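Local coordinates for protein probable amino acid aminotransferase (Mycobacterium tuberculosis, PDB 6Q1S) that is probably an aminotransferase of class IV, a two-chain enzyme that holds 4'-deoxy-4'-aminopyridoxal-5'-phosphate and 2-oxoglutaric acid side by side in one pocket, at residues P186-V191 and I250-S255; G120-G125 and M256-R261. One frame throughout, in Å; residues are numbered along the deposited sequence.

Interaction 1: P186-V191 and I250-S255; sequences PRSTVV and IWLVSS. With PMP (4'-deoxy-4'-aminopyridoxal-5'-phosphate), chain G; AKG (2-oxoglutaric acid), chain H.
Val-190 and Leu-252 lie side by side and point the same way from a non-hydrogen-bonded antiparallel pair, CG2 of Val-190 resting 4.0 Å from CD2 of Leu-252. Ser-188 continues this face: its OG, turned between the backbone N and the carbonyl carbon (chi1 45°), sits 3.2 Å from Leu-252 CB. On the other face Val-191 and Val-253 are set diagonally, Val-191 CG2 lying 3.9 Å from Val-253 CG2. The Trp-251 indole turns its edge to the Val-191 carbonyl, with Trp-251 CE3 3.2 Å from Val-191 O; Phe-279 stacks on the indole. Two hydrogen-bonded pairs join the strands, Thr-189 with Val-253 and Val-191 with Trp-251, and the Val-253 N bond to Thr-189 O is almost straight. These are inner strands of the mixed sheet in the class IV aminotransferase fold, and the residues flanking them, Arg-187 and Ser-255, form part of the ligand pocket. There the Arg-187 carbonyl O accepts a 2.8 Å hydrogen bond from N4A of PMP, and the Arg-187 side chain, extended from CG to NE, brings NH1 to 2.8 Å from O4 of 2-oxoglutaric acid, an atom in the guanidinium plane. Ser-255 OG donates to phosphate oxygen O1P of PMP at 2.8 Å and also bonds His-49. A water that donates to O2P adds weak bonds to Thr-189 OG1 and Val-253 O.

Interaction 2: G120-G125 and M256-R261; sequences GARRDG and MTLAAR. With AKG (2-oxoglutaric acid), chain H.
Arg-122 reaches from its helix along the turn that leads into strand 258-265, and NH2 donates to Met-256 O at 2.7 Å. That oxygen lies in the guanidinium plane, and NH2 meets it nearly in line with its C=O (C=O...N 176°). NE adds a weak bond to Thr-257 O, and Leu-258 covers one guanidinium face, CD1 standing 3.9 Å above its centre. Leu-258 is buried, with Leu-37 and Val-283 also against it; Glu-88 makes a salt bridge to the same Arg-122 NH2, so two acceptors share that nitrogen. Beside this grip Ala-121 packs closely, its CB 3.7 Å from Thr-257 CG2 and 3.9 Å from Ala-260 CB. Helix 116-123 thus packs against strand 258-265, an inner strand of the mixed sheet of the class IV aminotransferase fold, and the chain then turns at Gly-125 to start strand 126-132, which runs parallel to 258-265. Gly-125 has positive phi (93°) and brings its CA within 3.4 Å of Arg-261 O. The solvent side is loose: Arg-123 and Asp-124 direct their CB atoms away from the strand, are exposed, and form a salt bridge with each other. Toward the pocket, Thr-257 OG1, set beside the backbone N (chi1 -44°), donates to O2 of 2-oxoglutaric acid at 3.0 Å, and Met-256 CE comes within 3.2 Å of the same oxygen.

In the fold
Interaction 1 is the core contact: its centre is about 8 Å from the centre of the chain, that of interaction 2 about 13 Å, and interaction 2 is only partly buried. The two meet in one sheet: strands 249-254 and 258-265 are antiparallel neighbours that follow each other in the chain, with Leu-252 N probably hydrogen-bonded to Ala-260 O. Interaction 1 is chiefly strand pairing with apolar side chains; interaction 2 sets a helix and its exit turn against strand 258-265, relying on an arginine and backbone carbonyls. Both reach 2-oxoglutaric acid, Arg-187 at one carboxylate and Thr-257 at the other, whereas of the two, interaction 1 alone bonds PMP directly.

Interaction 1: P186-V191 and I250-S255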
loop_
_atom_site.group_PDB
_atom_site.type_symbol
_atom_site.label_atom_id
_atom_site.label_comp_id
_atom_site.label_asym_id
_atom_site.label_seq_id
_atom_site.Cartn_x
_atom_site.Cartn_y
_atom_site.Cartn_z
ATOM N N PRO B 186 -0.475 -13.544 0.966
ATOM C CA PRO B 186 -0.007 -12.198 0.592
ATOM C C PRO B 186 0.431 -12.091 -0.859
ATOM O O PRO B 186 0.590 -10.970 -1.361
ATOM C CB PRO B 186 1.166 -11.954 1.551
ATOM C CG PRO B 186 1.612 -13.324 1.958
ATOM C CD PRO B 186 0.366 -14.153 2.010
ATOM N N ARG B 187 0.635 -13.221 -1.546
ATOM C CA ARG B 187 1.019 -13.186 -2.952
ATOM C C ARG B 187 0.488 -14.397 -3.716
ATOM O O ARG B 187 1.031 -14.724 -4.779
ATOM C CB ARG B 187 2.547 -13.111 -3.088
ATOM C CG ARG B 187 3.285 -14.283 -2.459
ATOM C CD ARG B 187 4.788 -14.131 -2.614
ATOM N NE ARG B 187 5.533 -15.125 -1.846
ATOM C CZ ARG B 187 6.812 -15.000 -1.506
ATOM N NH1 ARG B 187 7.495 -13.923 -1.870
ATOM N NH2 ARG B 187 7.411 -15.953 -0.804
ATOM N N SER B 188 -0.554 -15.062 -3.221
ATOM C CA SER B 188 -1.016 -16.296 -3.840
ATOM C C SER B 188 -2.461 -16.557 -3.445
ATOM O O SER B 188 -3.021 -15.897 -2.565
ATOM C CB SER B 188 -0.127 -17.476 -3.436
ATOM O OG SER B 188 0.133 -17.453 -2.042
ATOM N N THR B 189 -3.056 -17.540 -4.115
ATOM C CA THR B 189 -4.422 -17.978 -3.874
ATOM C C THR B 189 -4.403 -19.332 -3.181
ATOM O O THR B 189 -3.627 -20.219 -3.554
ATOM C CB THR B 189 -5.210 -18.070 -5.187
ATOM O OG1 THR B 189 -5.260 -16.778 -5.807
ATOM C CG2 THR B 189 -6.626 -18.566 -4.938
ATOM N N VAL B 190 -5.252 -19.488 -2.170
ATOM C CA VAL B 190 -5.313 -20.717 -1.387
ATOM C C VAL B 190 -6.275 -21.686 -2.062
ATOM O O VAL B 190 -7.458 -21.379 -2.242
ATOM C CB VAL B 190 -5.742 -20.435 0.059
ATOM C CG1 VAL B 190 -5.870 -21.738 0.833
ATOM C CG2 VAL B 190 -4.743 -19.512 0.734
ATOM N N VAL B 191 -5.762 -22.850 -2.448
ATOM C CA VAL B 191 -6.565 -23.935 -2.998
ATOM C C VAL B 191 -6.274 -25.187 -2.185
ATOM O O VAL B 191 -5.106 -25.515 -1.943
ATOM C CB VAL B 191 -6.271 -24.174 -4.490
ATOM C CG1 VAL B 191 -7.039 -25.383 -4.997
ATOM C CG2 VAL B 191 -6.623 -22.942 -5.303
ATOM N N ILE B 250 -2.684 -28.500 0.415
ATOM C CA ILE B 250 -2.866 -27.056 0.352
ATOM C C ILE B 250 -1.813 -26.509 -0.595
ATOM O O ILE B 250 -0.648 -26.914 -0.539
ATOM C CB ILE B 250 -2.747 -26.376 1.732
ATOM C CG1 ILE B 250 -3.557 -27.122 2.793
ATOM C CG2 ILE B 250 -3.192 -24.922 1.652
ATOM C CD1 ILE B 250 -3.304 -26.603 4.195
ATOM N N TRP B 251 -2.219 -25.589 -1.462
ATOM C CA TRP B 251 -1.304 -24.963 -2.402
ATOM C C TRP B 251 -1.503 -23.460 -2.389
ATOM O O TRP B 251 -2.628 -22.971 -2.255
ATOM C CB TRP B 251 -1.507 -25.488 -3.822
ATOM C CG TRP B 251 -1.270 -26.949 -3.951
ATOM C CD1 TRP B 251 -0.105 -27.565 -4.296
ATOM C CD2 TRP B 251 -2.225 -27.988 -3.730
ATOM N NE1 TRP B 251 -0.277 -28.927 -4.308
ATOM C CE2 TRP B 251 -1.571 -29.213 -3.962
ATOM C CE3 TRP B 251 -3.572 -28.002 -3.359
ATOM C CZ2 TRP B 251 -2.217 -30.438 -3.837
ATOM C CZ3 TRP B 251 -4.211 -29.215 -3.235
ATOM C CH2 TRP B 251 -3.534 -30.419 -3.473
ATOM N N LEU B 252 -0.401 -22.737 -2.529
ATOM C CA LEU B 252 -0.421 -21.291 -2.704
ATOM C C LEU B 252 -0.213 -21.041 -4.192
ATOM O O LEU B 252 0.904 -21.153 -4.705
ATOM C CB LEU B 252 0.643 -20.627 -1.841
ATOM C CG LEU B 252 0.423 -20.901 -0.352
ATOM C CD1 LEU B 252 1.579 -20.380 0.459
ATOM C CD2 LEU B 252 -0.887 -20.283 0.115
ATOM N N VAL B 253 -1.300 -20.726 -4.886
ATOM C CA VAL B 253 -1.313 -20.635 -6.339
ATOM C C VAL B 253 -1.169 -19.181 -6.765
ATOM O O VAL B 253 -1.809 -18.287 -6.197
ATOM C CB VAL B 253 -2.605 -21.256 -6.902
ATOM C CG1 VAL B 253 -2.504 -21.436 -8.395
ATOM C CG2 VAL B 253 -2.887 -22.589 -6.220
ATOM N N SER B 254 -0.343 -18.947 -7.780
ATOM C CA SER B 254 -0.104 -17.610 -8.305
ATOM C C SER B 254 0.430 -17.750 -9.726
ATOM O O SER B 254 0.661 -18.858 -10.216
ATOM C CB SER B 254 0.855 -16.816 -7.414
ATOM O OG SER B 254 2.148 -17.396 -7.398
ATOM N N SER B 255 0.630 -16.609 -10.388
ATOM C CA SER B 255 0.965 -16.631 -11.808
ATOM C C SER B 255 2.413 -17.043 -12.055
ATOM O O SER B 255 2.695 -17.766 -13.017
ATOM C CB SER B 255 0.695 -15.263 -12.432
ATOM O OG SER B 255 -0.692 -14.976 -12.450
HETATM N N1 PMP G . -3.563 -12.862 -4.011
HETATM C C2 PMP G . -2.703 -11.816 -3.978
HETATM C C2A PMP G . -2.792 -10.803 -2.866
HETATM C C3 PMP G . -1.670 -11.664 -5.033
HETATM O O3 PMP G . -0.795 -10.622 -5.022
HETATM C C4 PMP G . -1.629 -12.689 -6.100
HETATM C C4A PMP G . -0.615 -12.623 -7.218
HETATM N N4A PMP G . 0.743 -12.717 -6.655
HETATM C C5 PMP G . -2.625 -13.784 -6.022
HETATM C C6 PMP G . -3.540 -13.801 -4.973
HETATM C C5A PMP G . -2.647 -14.868 -7.077
HETATM O O4P PMP G . -3.028 -14.304 -8.331
HETATM P P PMP G . -2.464 -14.914 -9.710
HETATM O O1P PMP G . -0.959 -14.802 -9.702
HETATM O O2P PMP G . -2.879 -16.364 -9.806
HETATM O O3P PMP G . -3.035 -14.133 -10.868
HETATM C C1 AKG H . 5.428 -14.303 -6.657
HETATM O O1 AKG H . 6.063 -14.789 -5.698
HETATM O O2 AKG H . 5.193 -14.959 -7.695
HETATM C C2 AKG H . 4.943 -12.928 -6.565
HETATM O O5 AKG H . 3.756 -12.689 -6.722
HETATM C C3 AKG H . 5.911 -11.806 -6.266
HETATM C C4 AKG H . 6.010 -11.610 -4.758
HETATM C C5 AKG H . 7.457 -11.484 -4.348
HETATM O O3 AKG H . 8.325 -11.418 -5.245
HETATM O O4 AKG H . 7.734 -11.458 -3.129
HETATM O O HOH W 1 -4.379 -18.421 -8.379
#

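Interaction 2: G120-G125 and M256-R261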
loop_
_atom_site.group_PDB
_atom_site.type_symbol
_atom_site.label_atom_id
_atom_site.label_comp_id
_atom_site.label_asym_id
_atom_site.label_seq_id
_atom_site.Cartn_x
_atom_site.Cartn_y
_atom_site.Cartn_z
ATOM N N GLY B 120 12.409 -23.659 -6.059
ATOM C CA GLY B 120 12.316 -24.415 -4.822
ATOM C C GLY B 120 10.884 -24.590 -4.355
ATOM O O GLY B 120 10.506 -25.658 -3.869
ATOM N N ALA B 121 10.067 -23.545 -4.500
ATOM C CA ALA B 121 8.673 -23.629 -4.075
ATOM C C ALA B 121 7.892 -24.625 -4.924
ATOM O O ALA B 121 7.045 -25.361 -4.405
ATOM C CB ALA B 121 8.024 -22.248 -4.129
ATOM N N ARG B 122 8.155 -24.657 -6.231
ATOM C CA ARG B 122 7.495 -25.630 -7.095
ATOM C C ARG B 122 7.945 -27.047 -6.766
ATOM O O ARG B 122 7.120 -27.959 -6.625
ATOM C CB ARG B 122 7.784 -25.313 -8.562
ATOM C CG ARG B 122 7.247 -23.981 -9.045
ATOM C CD ARG B 122 7.412 -23.859 -10.551
ATOM N NE ARG B 122 7.198 -22.495 -11.026
ATOM C CZ ARG B 122 7.553 -22.063 -12.231
ATOM N NH1 ARG B 122 8.143 -22.888 -13.085
ATOM N NH2 ARG B 122 7.321 -20.805 -12.584
ATOM N N ARG B 123 9.256 -27.250 -6.640
ATOM C CA ARG B 123 9.807 -28.586 -6.442
ATOM C C ARG B 123 9.618 -29.070 -5.011
ATOM O O ARG B 123 9.174 -30.201 -4.782
ATOM C CB ARG B 123 11.289 -28.595 -6.811
ATOM C CG ARG B 123 11.914 -29.974 -6.888
ATOM C CD ARG B 123 13.418 -29.833 -6.840
ATOM N NE ARG B 123 13.803 -28.854 -5.826
ATOM C CZ ARG B 123 14.976 -28.232 -5.788
ATOM N NH1 ARG B 123 15.893 -28.483 -6.713
ATOM N NH2 ARG B 123 15.229 -27.353 -4.827
ATOM N N ASP B 124 9.951 -28.229 -4.033
ATOM C CA ASP B 124 9.995 -28.658 -2.641
ATOM C C ASP B 124 8.751 -28.282 -1.851
ATOM O O ASP B 124 8.408 -28.982 -0.892
ATOM C CB ASP B 124 11.226 -28.065 -1.948
ATOM C CG ASP B 124 12.520 -28.446 -2.639
ATOM O OD1 ASP B 124 12.578 -29.545 -3.231
ATOM O OD2 ASP B 124 13.480 -27.648 -2.588
ATOM N N GLY B 125 8.073 -27.207 -2.220
ATOM C CA GLY B 125 6.969 -26.716 -1.424
ATOM C C GLY B 125 7.433 -25.671 -0.435
ATOM O O GLY B 125 8.574 -25.198 -0.464
ATOM N N MET B 256 3.340 -16.609 -11.202
ATOM C CA MET B 256 4.753 -16.906 -11.416
ATOM C C MET B 256 5.209 -18.150 -10.658
ATOM O O MET B 256 5.903 -19.002 -11.221
ATOM C CB MET B 256 5.608 -15.696 -11.025
ATOM C CG MET B 256 7.104 -15.921 -11.156
ATOM S SD MET B 256 8.062 -14.404 -10.956
ATOM C CE MET B 256 7.942 -14.152 -9.189
ATOM N N THR B 257 4.839 -18.266 -9.380
ATOM C CA THR B 257 5.213 -19.433 -8.590
ATOM C C THR B 257 4.390 -20.666 -8.950
ATOM O O THR B 257 4.792 -21.786 -8.614
ATOM C CB THR B 257 5.062 -19.122 -7.096
ATOM O OG1 THR B 257 5.604 -17.823 -6.821
ATOM C CG2 THR B 257 5.802 -20.149 -6.249
ATOM N N LEU B 258 3.263 -20.478 -9.638
ATOM C CA LEU B 258 2.361 -21.556 -10.035
ATOM C C LEU B 258 1.743 -22.240 -8.822
ATOM O O LEU B 258 0.687 -21.813 -8.349
ATOM C CB LEU B 258 3.075 -22.573 -10.931
ATOM C CG LEU B 258 3.568 -22.020 -12.271
ATOM C CD1 LEU B 258 3.916 -23.153 -13.216
ATOM C CD2 LEU B 258 2.534 -21.091 -12.898
ATOM N N ALA B 259 2.374 -23.289 -8.300
ATOM C CA ALA B 259 1.786 -24.054 -7.204
ATOM C C ALA B 259 2.868 -24.464 -6.221
ATOM O O ALA B 259 3.787 -25.207 -6.580
ATOM C CB ALA B 259 1.046 -25.288 -7.729
ATOM N N ALA B 260 2.747 -23.990 -4.984
ATOM C CA ALA B 260 3.644 -24.348 -3.890
ATOM C C ALA B 260 2.808 -25.035 -2.818
ATOM O O ALA B 260 2.029 -24.379 -2.117
ATOM C CB ALA B 260 4.356 -23.116 -3.331
ATOM N N ARG B 261 2.959 -26.350 -2.697
ATOM C CA ARG B 261 2.202 -27.092 -1.700
ATOM C C ARG B 261 2.682 -26.742 -0.298
ATOM O O ARG B 261 3.881 -26.592 -0.054
ATOM C CB ARG B 261 2.326 -28.596 -1.929
ATOM C CG ARG B 261 1.229 -29.389 -1.231
ATOM C CD ARG B 261 1.389 -30.883 -1.417
ATOM N NE ARG B 261 2.673 -31.349 -0.905
ATOM C CZ ARG B 261 2.849 -31.824 0.323
ATOM N NH1 ARG B 261 4.048 -32.226 0.719
ATOM N NH2 ARG B 261 1.818 -31.897 1.154
HETATM C C1 AKG H . 5.428 -14.303 -6.657
HETATM O O1 AKG H . 6.063 -14.789 -5.698
HETATM O O2 AKG H . 5.193 -14.959 -7.695
HETATM C C2 AKG H . 4.943 -12.928 -6.565
HETATM O O5 AKG H . 3.756 -12.689 -6.722
HETATM C C3 AKG H . 5.911 -11.806 -6.266
HETATM C C4 AKG H . 6.010 -11.610 -4.758
HETATM C C5 AKG H . 7.457 -11.484 -4.348
HETATM O O3 AKG H . 8.325 -11.418 -5.245
HETATM O O4 AKG H . 7.734 -11.458 -3.129
#